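Side-chain contacts in Lmo1340 protein (Listeria monocytogenes, PDB 4NLM), which is of unknown function but is probably a surface lipoprotein built around a YqgU-like six-bladed beta propeller: residues Lys148-Thr153 with Asn188-Asn193; Met224-Ala227 with Val232-Thr235; Leu234-Asn239 with Pro273-Asn278; Phe257-Ala262 with Lys303-Asp308; Thr283-Val288 with Asp333-Gly338. All blocks are in the same frame, centred on the assembly; numbering follows the deposited sequence. Where two conformers were deposited one is given.

Contact 1 (Lys148-Thr153 with Asn188-Asn193)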
# COMPACT_ATOMS: atom_id res chain seq x y z
N LYS A 148 -10.21 10.74 8.36
CA LYS A 148 -8.95 11.47 8.30
C LYS A 148 -7.97 10.88 7.29
O LYS A 148 -7.68 9.67 7.32
CB LYS A 148 -8.23 11.41 9.63
CG LYS A 148 -9.02 11.98 10.78
CD LYS A 148 -8.21 11.96 12.05
CE LYS A 148 -9.14 12.24 13.22
NZ LYS A 148 -8.35 12.40 14.47
N ILE A 149 -7.44 11.74 6.41
CA ILE A 149 -6.42 11.36 5.46
C ILE A 149 -5.27 12.33 5.64
O ILE A 149 -5.41 13.56 5.47
CB ILE A 149 -6.93 11.37 4.01
CG1 ILE A 149 -8.11 10.42 3.85
CG2 ILE A 149 -5.83 10.95 3.04
CD1 ILE A 149 -8.75 10.46 2.48
N MSE A 150 -4.11 11.78 5.96
CA MSE A 150 -2.92 12.58 6.09
C MSE A 150 -2.16 12.48 4.78
O MSE A 150 -2.18 11.45 4.11
CB MSE A 150 -2.10 12.01 7.26
CG MSE A 150 -0.68 12.51 7.43
SE MSE A 150 -0.05 11.85 9.18
CE MSE A 150 0.14 9.92 8.84
N PHE A 151 -1.46 13.53 4.38
CA PHE A 151 -0.69 13.50 3.16
C PHE A 151 0.53 14.37 3.22
O PHE A 151 0.56 15.43 3.89
CB PHE A 151 -1.58 13.81 1.95
CG PHE A 151 -2.34 15.08 2.04
CD1 PHE A 151 -1.79 16.24 1.54
CD2 PHE A 151 -3.61 15.12 2.56
CE1 PHE A 151 -2.44 17.45 1.60
CE2 PHE A 151 -4.30 16.33 2.62
CZ PHE A 151 -3.71 17.48 2.14
N VAL A 152 1.53 13.87 2.52
CA VAL A 152 2.81 14.52 2.36
C VAL A 152 2.85 15.13 0.97
O VAL A 152 2.70 14.40 -0.02
CB VAL A 152 3.96 13.52 2.55
CG1 VAL A 152 5.30 14.24 2.44
CG2 VAL A 152 3.83 12.81 3.90
N THR A 153 3.06 16.44 0.90
CA THR A 153 3.19 17.14 -0.38
C THR A 153 4.61 17.63 -0.57
O THR A 153 5.25 18.11 0.37
CB THR A 153 2.24 18.34 -0.47
OG1 THR A 153 2.35 19.16 0.70
CG2 THR A 153 0.82 17.89 -0.61
N ASN A 188 -5.28 9.87 16.70
CA ASN A 188 -4.47 11.11 16.68
C ASN A 188 -2.97 10.90 16.82
O ASN A 188 -2.25 11.83 17.16
CB ASN A 188 -4.91 12.04 17.83
CG ASN A 188 -6.29 12.65 17.61
OD1 ASN A 188 -6.55 13.29 16.59
ND2 ASN A 188 -7.18 12.44 18.56
N LEU A 189 -2.50 9.70 16.56
CA LEU A 189 -1.10 9.36 16.74
C LEU A 189 -0.44 9.00 15.42
O LEU A 189 -1.05 8.33 14.57
CB LEU A 189 -0.92 8.16 17.66
CG LEU A 189 -1.35 8.34 19.11
CD1 LEU A 189 -1.29 7.04 19.88
CD2 LEU A 189 -0.52 9.41 19.82
N VAL A 190 0.80 9.43 15.24
CA VAL A 190 1.57 9.10 14.04
C VAL A 190 2.95 8.64 14.47
O VAL A 190 3.47 9.08 15.50
CB VAL A 190 1.70 10.31 13.07
CG1 VAL A 190 2.48 11.45 13.71
CG2 VAL A 190 2.39 9.89 11.79
N ILE A 191 3.48 7.67 13.74
CA ILE A 191 4.83 7.21 13.92
C ILE A 191 5.62 7.71 12.69
O ILE A 191 5.11 7.71 11.57
CB ILE A 191 4.92 5.67 13.99
CG1 ILE A 191 4.27 5.11 15.26
CG2 ILE A 191 6.36 5.18 13.95
CD1 ILE A 191 4.12 3.61 15.28
N SER A 192 6.83 8.15 12.96
CA SER A 192 7.71 8.59 11.88
C SER A 192 9.09 7.99 12.05
O SER A 192 9.51 7.72 13.18
CB SER A 192 7.80 10.13 11.85
OG SER A 192 8.33 10.67 13.05
N ASN A 193 9.77 7.77 10.92
CA ASN A 193 11.13 7.29 10.95
C ASN A 193 11.99 8.48 10.62
O ASN A 193 12.02 8.93 9.49
CB ASN A 193 11.35 6.17 9.93
CG ASN A 193 12.71 5.50 10.08
OD1 ASN A 193 13.49 5.84 10.95
ND2 ASN A 193 12.98 4.51 9.24

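Contact 2 (Met224-Ala227 with Val232-Thr235)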
# COMPACT_ATOMS: atom_id res chain seq x y z
N MSE A 224 15.19 0.67 9.37
CA MSE A 224 15.24 1.05 7.96
C MSE A 224 13.88 1.34 7.36
O MSE A 224 13.73 2.30 6.63
CB MSE A 224 15.92 -0.08 7.18
CG MSE A 224 15.99 0.16 5.70
SE MSE A 224 16.63 -1.46 4.81
CE MSE A 224 17.79 -2.22 6.16
N GLN A 225 12.87 0.52 7.68
CA GLN A 225 11.57 0.66 7.05
C GLN A 225 10.56 0.17 8.09
O GLN A 225 10.90 -0.69 8.91
CB GLN A 225 11.52 -0.23 5.79
CG GLN A 225 10.28 -0.03 4.94
CD GLN A 225 10.39 -0.77 3.62
OE1 GLN A 225 11.46 -0.80 3.03
NE2 GLN A 225 9.30 -1.29 3.14
N PHE A 226 9.32 0.65 8.06
CA PHE A 226 8.31 0.20 9.01
C PHE A 226 6.97 0.28 8.34
O PHE A 226 6.79 0.94 7.32
CB PHE A 226 8.36 1.01 10.28
CG PHE A 226 7.79 2.39 10.14
CD1 PHE A 226 8.53 3.41 9.58
CD2 PHE A 226 6.51 2.66 10.59
CE1 PHE A 226 8.01 4.68 9.44
CE2 PHE A 226 5.98 3.91 10.44
CZ PHE A 226 6.72 4.92 9.86
N ALA A 227 6.00 -0.39 8.96
CA ALA A 227 4.62 -0.35 8.49
C ALA A 227 3.72 -0.67 9.68
O ALA A 227 4.16 -1.34 10.60
CB ALA A 227 4.39 -1.33 7.32
N VAL A 232 -0.51 -3.95 14.56
CA VAL A 232 0.84 -4.50 14.56
C VAL A 232 1.78 -3.51 13.91
O VAL A 232 1.47 -2.99 12.86
CB VAL A 232 0.90 -5.84 13.81
CG1 VAL A 232 2.34 -6.36 13.72
CG2 VAL A 232 -0.00 -6.85 14.49
N LEU A 233 2.90 -3.25 14.57
CA LEU A 233 3.97 -2.45 14.02
C LEU A 233 5.03 -3.41 13.52
O LEU A 233 5.60 -4.21 14.28
CB LEU A 233 4.60 -1.54 15.08
CG LEU A 233 5.91 -0.85 14.74
CD1 LEU A 233 5.73 0.08 13.54
CD2 LEU A 233 6.51 -0.08 15.90
N LEU A 234 5.29 -3.35 12.22
CA LEU A 234 6.35 -4.09 11.54
C LEU A 234 7.55 -3.18 11.39
O LEU A 234 7.40 -2.02 10.98
CB LEU A 234 5.90 -4.48 10.14
CG LEU A 234 7.01 -5.03 9.23
CD1 LEU A 234 7.44 -6.41 9.71
CD2 LEU A 234 6.59 -5.02 7.77
N THR A 235 8.71 -3.66 11.78
CA THR A 235 9.95 -2.96 11.52
C THR A 235 10.87 -3.86 10.72
O THR A 235 10.85 -5.08 10.85
CB THR A 235 10.67 -2.44 12.76
OG1 THR A 235 10.98 -3.52 13.62
CG2 THR A 235 9.82 -1.43 13.53

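Contact 3 (Leu234-Asn239 with Pro273-Asn278)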
# COMPACT_ATOMS: atom_id res chain seq x y z
N LEU A 234 5.29 -3.35 12.22
CA LEU A 234 6.35 -4.09 11.54
C LEU A 234 7.55 -3.18 11.39
O LEU A 234 7.40 -2.02 10.98
CB LEU A 234 5.90 -4.48 10.14
CG LEU A 234 7.01 -5.03 9.23
CD1 LEU A 234 7.44 -6.41 9.71
CD2 LEU A 234 6.59 -5.02 7.77
N THR A 235 8.71 -3.66 11.78
CA THR A 235 9.95 -2.96 11.52
C THR A 235 10.87 -3.86 10.72
O THR A 235 10.85 -5.08 10.85
CB THR A 235 10.67 -2.44 12.76
OG1 THR A 235 10.98 -3.52 13.62
CG2 THR A 235 9.82 -1.43 13.53
N ILE A 236 11.71 -3.24 9.89
CA ILE A 236 12.71 -3.95 9.09
C ILE A 236 14.04 -3.25 9.33
O ILE A 236 14.13 -2.02 9.27
CB ILE A 236 12.35 -3.92 7.59
CG1 ILE A 236 10.96 -4.52 7.35
CG2 ILE A 236 13.38 -4.67 6.76
CD1 ILE A 236 10.47 -4.42 5.91
N GLU A 237 15.09 -4.03 9.56
CA GLU A 237 16.40 -3.51 9.80
C GLU A 237 17.45 -4.52 9.33
O GLU A 237 17.20 -5.70 9.28
CB GLU A 237 16.61 -3.17 11.28
CG GLU A 237 16.67 -4.39 12.18
CD GLU A 237 16.53 -4.06 13.65
OE1 GLU A 237 17.54 -3.79 14.31
OE2 GLU A 237 15.38 -4.11 14.13
N LYS A 238 18.62 -4.02 8.93
CA LYS A 238 19.71 -4.92 8.59
C LYS A 238 20.12 -5.65 9.84
O LYS A 238 19.99 -5.13 10.94
CB LYS A 238 20.94 -4.15 8.08
CG LYS A 238 20.79 -3.54 6.69
CD LYS A 238 22.04 -2.78 6.27
CE LYS A 238 23.31 -3.60 6.43
NZ LYS A 238 24.54 -2.85 6.01
N ASN A 239 20.57 -6.88 9.67
CA ASN A 239 21.07 -7.69 10.77
C ASN A 239 22.31 -8.38 10.20
O ASN A 239 22.26 -9.53 9.81
CB ASN A 239 20.01 -8.67 11.21
CG ASN A 239 20.47 -9.54 12.32
OD1 ASN A 239 21.47 -9.25 12.97
ND2 ASN A 239 19.73 -10.60 12.57
N PRO A 273 12.36 -6.70 -0.53
CA PRO A 273 11.34 -7.28 -1.38
C PRO A 273 9.94 -6.82 -1.00
O PRO A 273 9.71 -6.30 0.12
CB PRO A 273 11.50 -8.79 -1.15
CG PRO A 273 12.90 -8.95 -0.68
CD PRO A 273 13.14 -7.73 0.16
N TYR A 274 8.98 -7.00 -1.88
CA TYR A 274 7.62 -6.64 -1.57
C TYR A 274 7.00 -7.51 -0.48
O TYR A 274 7.24 -8.72 -0.40
CB TYR A 274 6.72 -6.72 -2.80
CG TYR A 274 7.03 -5.65 -3.83
CD1 TYR A 274 6.69 -4.33 -3.58
CD2 TYR A 274 7.66 -5.95 -5.03
CE1 TYR A 274 6.98 -3.33 -4.49
CE2 TYR A 274 7.96 -4.96 -5.95
CZ TYR A 274 7.62 -3.66 -5.68
OH TYR A 274 7.94 -2.69 -6.60
N PHE A 275 6.16 -6.89 0.36
CA PHE A 275 5.33 -7.57 1.32
C PHE A 275 3.91 -7.05 1.17
O PHE A 275 3.67 -5.97 0.64
CB PHE A 275 5.86 -7.45 2.77
CG PHE A 275 5.90 -6.04 3.30
CD1 PHE A 275 4.77 -5.43 3.87
CD2 PHE A 275 7.09 -5.34 3.27
CE1 PHE A 275 4.85 -4.13 4.33
CE2 PHE A 275 7.16 -4.04 3.73
CZ PHE A 275 6.04 -3.44 4.28
N ASP A 276 2.96 -7.83 1.66
CA ASP A 276 1.54 -7.45 1.64
C ASP A 276 1.28 -6.46 2.75
O ASP A 276 1.48 -6.74 3.93
CB ASP A 276 0.72 -8.72 1.85
CG ASP A 276 -0.74 -8.48 2.14
OD1 ASP A 276 -1.32 -7.49 1.67
OD2 ASP A 276 -1.31 -9.33 2.87
N THR A 277 0.86 -5.25 2.38
CA THR A 277 0.58 -4.22 3.36
C THR A 277 -0.62 -4.54 4.25
O THR A 277 -0.75 -3.97 5.32
CB THR A 277 0.37 -2.88 2.65
OG1 THR A 277 -0.69 -3.02 1.70
CG2 THR A 277 1.65 -2.41 1.96
N ASN A 278 -1.45 -5.47 3.82
CA ASN A 278 -2.60 -5.86 4.56
C ASN A 278 -2.29 -7.03 5.50
O ASN A 278 -2.84 -8.12 5.35
CB ASN A 278 -3.70 -6.22 3.57
CG ASN A 278 -5.06 -6.24 4.20
OD1 ASN A 278 -5.58 -5.21 4.71
ND2 ASN A 278 -5.69 -7.40 4.15

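Contact 4 (Phe257-Ala262 with Lys303-Asp308)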
# COMPACT_ATOMS: atom_id res chain seq x y z
N PHE A 257 7.70 -11.28 17.70
CA PHE A 257 8.27 -12.23 16.75
C PHE A 257 9.33 -11.55 15.93
O PHE A 257 9.21 -10.37 15.63
CB PHE A 257 7.21 -12.82 15.82
CG PHE A 257 7.70 -13.97 14.99
CD1 PHE A 257 8.18 -15.10 15.59
CD2 PHE A 257 7.72 -13.90 13.60
CE1 PHE A 257 8.64 -16.16 14.83
CE2 PHE A 257 8.14 -14.97 12.84
CZ PHE A 257 8.61 -16.10 13.46
N SER A 258 10.37 -12.32 15.59
CA SER A 258 11.44 -11.89 14.71
C SER A 258 11.61 -12.90 13.58
O SER A 258 11.55 -14.10 13.80
CB SER A 258 12.80 -11.79 15.44
OG SER A 258 12.85 -10.77 16.41
N TYR A 259 11.84 -12.41 12.38
CA TYR A 259 12.09 -13.26 11.22
C TYR A 259 13.28 -12.69 10.46
O TYR A 259 13.30 -11.51 10.17
CB TYR A 259 10.86 -13.27 10.31
CG TYR A 259 11.03 -14.08 9.06
CD1 TYR A 259 10.93 -15.46 9.08
CD2 TYR A 259 11.29 -13.47 7.83
CE1 TYR A 259 11.09 -16.21 7.94
CE2 TYR A 259 11.44 -14.24 6.70
CZ TYR A 259 11.34 -15.60 6.75
OH TYR A 259 11.50 -16.35 5.59
N ASN A 260 14.28 -13.51 10.20
CA ASN A 260 15.45 -13.10 9.40
C ASN A 260 15.38 -13.69 8.02
O ASN A 260 15.22 -14.88 7.83
CB ASN A 260 16.74 -13.54 10.06
CG ASN A 260 17.11 -12.64 11.19
OD1 ASN A 260 17.59 -11.51 10.98
ND2 ASN A 260 16.85 -13.10 12.42
N ALA A 261 15.50 -12.83 7.05
CA ALA A 261 15.55 -13.21 5.65
C ALA A 261 16.94 -12.91 5.10
O ALA A 261 17.61 -12.00 5.56
CB ALA A 261 14.54 -12.37 4.89
N ALA A 262 17.35 -13.67 4.10
CA ALA A 262 18.59 -13.34 3.39
C ALA A 262 18.46 -11.93 2.83
O ALA A 262 17.42 -11.58 2.30
CB ALA A 262 18.81 -14.32 2.27
N LYS A 303 11.10 -16.72 -3.14
CA LYS A 303 9.94 -17.52 -2.72
C LYS A 303 8.96 -16.59 -2.01
O LYS A 303 9.33 -15.59 -1.44
CB LYS A 303 10.30 -18.66 -1.84
CG LYS A 303 11.23 -18.33 -0.74
CD LYS A 303 11.39 -19.55 0.14
CE LYS A 303 12.51 -19.36 1.11
NZ LYS A 303 12.68 -20.62 1.91
N LEU A 304 7.70 -16.95 -2.15
CA LEU A 304 6.62 -16.25 -1.47
C LEU A 304 6.31 -17.03 -0.20
O LEU A 304 5.96 -18.21 -0.25
CB LEU A 304 5.40 -16.19 -2.34
CG LEU A 304 4.19 -15.53 -1.67
CD1 LEU A 304 4.46 -14.10 -1.29
CD2 LEU A 304 3.01 -15.61 -2.62
N VAL A 305 6.43 -16.36 0.94
CA VAL A 305 6.14 -17.04 2.18
C VAL A 305 5.05 -16.34 2.94
O VAL A 305 4.72 -15.18 2.71
CB VAL A 305 7.36 -17.14 3.08
CG1 VAL A 305 8.51 -17.81 2.35
CG2 VAL A 305 7.75 -15.77 3.63
N LYS A 306 4.42 -17.15 3.79
CA LYS A 306 3.41 -16.69 4.74
C LYS A 306 3.94 -16.94 6.14
O LYS A 306 4.28 -18.08 6.50
CB LYS A 306 2.04 -17.33 4.48
CG LYS A 306 1.78 -18.77 4.85
CD LYS A 306 0.29 -19.07 4.64
CE LYS A 306 -0.01 -20.55 4.83
NZ LYS A 306 -1.32 -20.95 4.24
N ILE A 307 4.07 -15.86 6.88
CA ILE A 307 4.50 -15.94 8.26
C ILE A 307 3.33 -15.64 9.17
O ILE A 307 2.54 -14.73 8.95
CB ILE A 307 5.57 -14.87 8.50
CG1 ILE A 307 6.79 -15.29 7.69
CG2 ILE A 307 5.91 -14.67 9.98
CD1 ILE A 307 7.73 -14.15 7.53
N ASP A 308 3.18 -16.47 10.20
CA ASP A 308 2.19 -16.25 11.24
C ASP A 308 3.01 -15.84 12.47
O ASP A 308 3.56 -16.67 13.17
CB ASP A 308 1.38 -17.51 11.54
CG ASP A 308 0.33 -17.32 12.63
OD1 ASP A 308 0.45 -16.39 13.44
OD2 ASP A 308 -0.58 -18.15 12.68

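Contact 5 (Thr283-Val288 with Asp333-Gly338)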
# COMPACT_ATOMS: atom_id res chain seq x y z
N THR A 283 -0.97 -13.24 9.81
CA THR A 283 -0.63 -13.39 8.40
C THR A 283 0.21 -12.22 7.96
O THR A 283 -0.24 -11.07 7.95
CB THR A 283 -1.89 -13.50 7.49
OG1 THR A 283 -2.74 -14.59 7.90
CG2 THR A 283 -1.52 -13.70 6.05
N PHE A 284 1.44 -12.54 7.59
CA PHE A 284 2.36 -11.58 6.99
C PHE A 284 2.97 -12.28 5.77
O PHE A 284 3.67 -13.27 5.89
CB PHE A 284 3.44 -11.14 7.94
CG PHE A 284 4.43 -10.20 7.32
CD1 PHE A 284 4.12 -8.88 7.08
CD2 PHE A 284 5.68 -10.64 6.97
CE1 PHE A 284 5.02 -8.01 6.49
CE2 PHE A 284 6.60 -9.77 6.39
CZ PHE A 284 6.27 -8.47 6.14
N LEU A 285 2.62 -11.78 4.60
CA LEU A 285 3.11 -12.35 3.32
C LEU A 285 4.23 -11.52 2.77
O LEU A 285 4.10 -10.30 2.66
CB LEU A 285 1.99 -12.33 2.30
CG LEU A 285 0.75 -13.14 2.62
CD1 LEU A 285 -0.42 -12.79 1.71
CD2 LEU A 285 1.06 -14.60 2.52
N THR A 286 5.33 -12.17 2.41
CA THR A 286 6.47 -11.45 1.83
C THR A 286 7.23 -12.34 0.88
O THR A 286 7.28 -13.56 1.05
CB THR A 286 7.44 -10.96 2.92
OG1 THR A 286 8.48 -10.16 2.36
CG2 THR A 286 7.99 -12.08 3.78
N PHE A 287 7.85 -11.71 -0.10
CA PHE A 287 8.88 -12.39 -0.88
C PHE A 287 10.16 -12.42 -0.07
O PHE A 287 10.46 -11.52 0.75
CB PHE A 287 9.08 -11.72 -2.27
CG PHE A 287 7.91 -11.95 -3.13
CD1 PHE A 287 7.78 -13.17 -3.80
CD2 PHE A 287 6.92 -11.00 -3.28
CE1 PHE A 287 6.67 -13.42 -4.54
CE2 PHE A 287 5.82 -11.26 -4.03
CZ PHE A 287 5.70 -12.48 -4.69
N VAL A 288 10.94 -13.48 -0.29
CA VAL A 288 12.18 -13.72 0.40
C VAL A 288 13.20 -14.24 -0.63
O VAL A 288 12.88 -15.15 -1.36
CB VAL A 288 11.99 -14.78 1.52
CG1 VAL A 288 13.27 -15.11 2.22
CG2 VAL A 288 11.01 -14.30 2.55
N ASP A 333 -8.04 -16.31 1.53
CA ASP A 333 -6.65 -16.58 1.13
C ASP A 333 -6.23 -16.06 -0.21
O ASP A 333 -5.15 -16.42 -0.69
CB ASP A 333 -6.41 -18.09 1.22
CG ASP A 333 -6.67 -18.59 2.62
OD1 ASP A 333 -6.16 -17.98 3.60
OD2 ASP A 333 -7.42 -19.56 2.72
N LEU A 334 -7.04 -15.22 -0.82
CA LEU A 334 -6.69 -14.70 -2.13
C LEU A 334 -5.85 -13.44 -2.02
O LEU A 334 -6.13 -12.54 -1.23
CB LEU A 334 -7.94 -14.44 -2.95
CG LEU A 334 -8.87 -15.61 -3.16
CD1 LEU A 334 -10.03 -15.19 -4.04
CD2 LEU A 334 -8.14 -16.80 -3.77
N VAL A 335 -4.86 -13.34 -2.92
CA VAL A 335 -3.90 -12.24 -2.88
C VAL A 335 -3.68 -11.75 -4.30
O VAL A 335 -3.37 -12.53 -5.21
CB VAL A 335 -2.58 -12.74 -2.28
CG1 VAL A 335 -1.47 -11.71 -2.38
CG2 VAL A 335 -2.77 -13.21 -0.85
N LEU A 336 -3.89 -10.46 -4.51
CA LEU A 336 -3.57 -9.85 -5.82
C LEU A 336 -2.07 -9.81 -5.95
O LEU A 336 -1.35 -9.54 -5.01
CB LEU A 336 -4.16 -8.45 -5.91
CG LEU A 336 -5.70 -8.40 -6.00
CD1 LEU A 336 -6.19 -6.99 -5.69
CD2 LEU A 336 -6.16 -8.86 -7.37
N TYR A 337 -1.61 -10.01 -7.19
CA TYR A 337 -0.19 -10.08 -7.49
C TYR A 337 0.13 -9.36 -8.79
O TYR A 337 -0.59 -9.53 -9.77
CB TYR A 337 0.24 -11.56 -7.63
CG TYR A 337 1.66 -11.80 -8.11
CD1 TYR A 337 2.73 -11.45 -7.34
CD2 TYR A 337 1.92 -12.35 -9.37
CE1 TYR A 337 4.02 -11.66 -7.75
CE2 TYR A 337 3.21 -12.57 -9.82
CZ TYR A 337 4.27 -12.22 -9.01
OH TYR A 337 5.55 -12.42 -9.51
N GLY A 338 1.23 -8.61 -8.76
CA GLY A 338 1.77 -7.97 -9.98
C GLY A 338 1.77 -6.48 -9.87
O GLY A 338 1.00 -5.89 -9.09

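Contact 1 (Lys148-Thr153 with Asn188-Asn193)
The polar half of this contact is an approach of K148 to N188. Beyond its CG the lysine chain runs extended, and it carries NZ to 2.9 Å from OD1 of N188. The geometry is too poor for a hydrogen bond. The stronger partner of the ammonium group is D187, whose OD1 forms a salt bridge with NZ, and the amide oxygen of N188 probably adds partial negative charge nearby. N188 starts out facing away, and its side chain turns the amide back toward K148.

M150 and K148 lie on strand 148-155, V190 on strand 189-194 and N188 just before it. These strands belong to successive four-stranded antiparallel sheets of the beta propeller, so the contact spans the seam between sheets.

The apolar half sits in the buried part of this seam. Selenomethionine M150 leaves its strand with CG anti to the backbone N (chi1 169°) and bends at its last torsion, and its methyl CE comes to 3.7 Å from CG2 of V190. The two side chains cross at about a right angle. V190 was modelled in two conformers, and this distance holds for one. I182 and W184 of strand 182-184 also pack on M150.

Contact 2 (Met224-Ala227 with Val232-Thr235)
A227 and L234 form a hydrogen-bonded antiparallel pair next to the non-hydrogen-bonded pair of F226 and T235, on strand segments whose axes approach to 4.7 Å at 164° between their directions. A227 uses both of its backbone polar atoms: its N gives a bond of 2.9 Å to O of L234, and its O takes one of 2.8 Å from N of L234. The second of these is the straighter at the acceptor. Two CA-H...O contacts add to the pairing, the closer one placing CA of F226 3.1 Å from O of L234.

This is the beta hairpin of strands 225-229 and 232-238 within the propeller. Its regular register is broken at one end by a classic beta bulge, where M224 and Q225 both face I236.

The side chains divide between the two faces of the hairpin. On the face of F226 and T235, the phenylalanine has its CG between the backbone N and the carbonyl carbon (chi1 74°), which leads the ring away from the partner strand toward I191, N193 and L205 of the preceding sheet. A rim atom of the ring, CD2, still meets CD1 of L233 at 4.0 Å, an oblique approach. The same CD1 of L233 lies 3.6 Å from the backbone O of A227, so this methyl touches both residues. On the other face, CB of A227 sits 4.3 Å from CD2 of L234, a loose apolar touch, and F279 from a loop packs on the alanine.

Contact 3 (Leu234-Asn239 with Pro273-Asn278)
A CH-pi contact between L234 and F275 joins one sheet of the beta propeller to the chain that leads into the next. L234 and I236 lie on strand 232-238, whereas F275 is in a loop without regular structure between strands 269-271 and 284-289. That loop is tied to the latter strand by backbone hydrogen bonds that pair Y274 with F287 and D276 with L285, and the contact is consistent with packing between neighbouring blades.

F275 points its side chain at the strand, and the leucine reaches toward it from the opposite direction. Methyl CD2 of L234 stands over one face of the ring, 4.0 Å from its centroid and 18° off the normal, displaced toward the rim. Its nearest ring atom is CZ of F275, at 3.9 Å. I236 approaches differently. With its CG1 anti to the carbonyl carbon (chi1 -57°), it brings CD1 to 4.0 Å from CE2 of F275, on an oblique line. The two alternate residues of the strand thus meet the same ring by one methyl each. F284 of strand 284-289 also meets the F275 ring, the planes inclined at about 35°, and touches L234 as well, so leucine and both phenylalanines form one apolar cluster.

Just beyond F275 the loop is shaped by an Asx turn. OD1 of D276 accepts a hydrogen bond from the backbone N of N278 at 3.0 Å, the donor lying well above the carboxylate plane, while OD2 is bonded to OG of S328.

Contact 4 (Phe257-Ala262 with Lys303-Asp308)
The hydroxyl of Y259, the residue whose ring packs on I307, is hydrogen-bonded through OH to OE2 of E314, on strand 313-321. No hydrogen bond links the two segments themselves. Strands 255-266 and 302-308 belong to different sheets of the propeller, and their short segments run nearly antiparallel, at 158°, with axes 9.5 Å apart, so side chains alone bridge the space.

I307 splits its two branches between two aromatic residues. Its CG1 branch is anti to the carbonyl carbon (chi1 -68°) and sends CD1 over the middle of the Y259 ring, 3.5 Å from the centroid and only 9° off the normal, a well-centred CH-pi contact. The methyl is nearly equidistant from all six ring carbons. The other branch, CG2, touches the F257 ring obliquely, 3.6 Å from CE2 of that phenylalanine. F257 and Y259 are alternate residues on the same side of their strand, so one isoleucine meets both.

V288 of strand 284-289 also packs on Y259, and F248 on F257. Within this otherwise apolar interface, the bond to E314 fixes where the tyrosine ring ends, and CD1 of I307 against its face probably restrains its turning.

Contact 5 (Thr283-Val288 with Asp333-Gly338)
L285, with CG anti to its carbonyl carbon (chi1 -62°) and an extended chi2 of 167°, points straight across at V335, whose CG2 reaches back toward it. The two side chains meet tip to tip, CD1 of L285 lying 3.5 Å from CG2 of V335. Two residues further along each strand, F287 and Y337 form a second, differently shaped contact. The CG of Y337 lies anti to the backbone N (chi1 173°), and the ring swings round to the phenylalanine although the side chain does not set out in that direction. CE1 of Y337 comes to 3.6 Å from CZ of F287, and the side chains cross at about a right angle. Each ring is met obliquely.

The pairs are flanked by I326 of strand 326-328, which touches all four residues. At the polar end of the tyrosine, OH is hydrogen-bonded to the backbone O of D322. Within the first strand, T286, whose side chain lies on the other side from L285 and F287, gives a hydrogen bond of 2.9 Å from OG1 to the backbone O of F287.

No hydrogen bond joins the two segments. Strands 284-289 and 334-337 belong to separate sheets, and this buried meeting of alternate apolar side chains is as expected between adjacent blades of a beta propeller.

All five contacts lie within the YqgU-like six-bladed beta propeller. They run in chain order as far as contact 3, after which segments alternate: contact 3 interleaves with contact 4, and contact 4 with contact 5, whose strands 302-308 and 284-289 are neighbours in one sheet. The centres of contacts 1 and 2 are about 15 Å apart, and F226 of contact 2 touches I191 and N193 of contact 1. Contacts 2 and 3 share L234 and T235 on strand 232-238, with centres about 6 Å apart. Contacts 1 and 5, whose centres are about 25 Å apart, lie on opposite sides of the chain's centre. Contact 2 pairs strands within a sheet, whereas the other four join neighbouring parts of the ring largely through side chains.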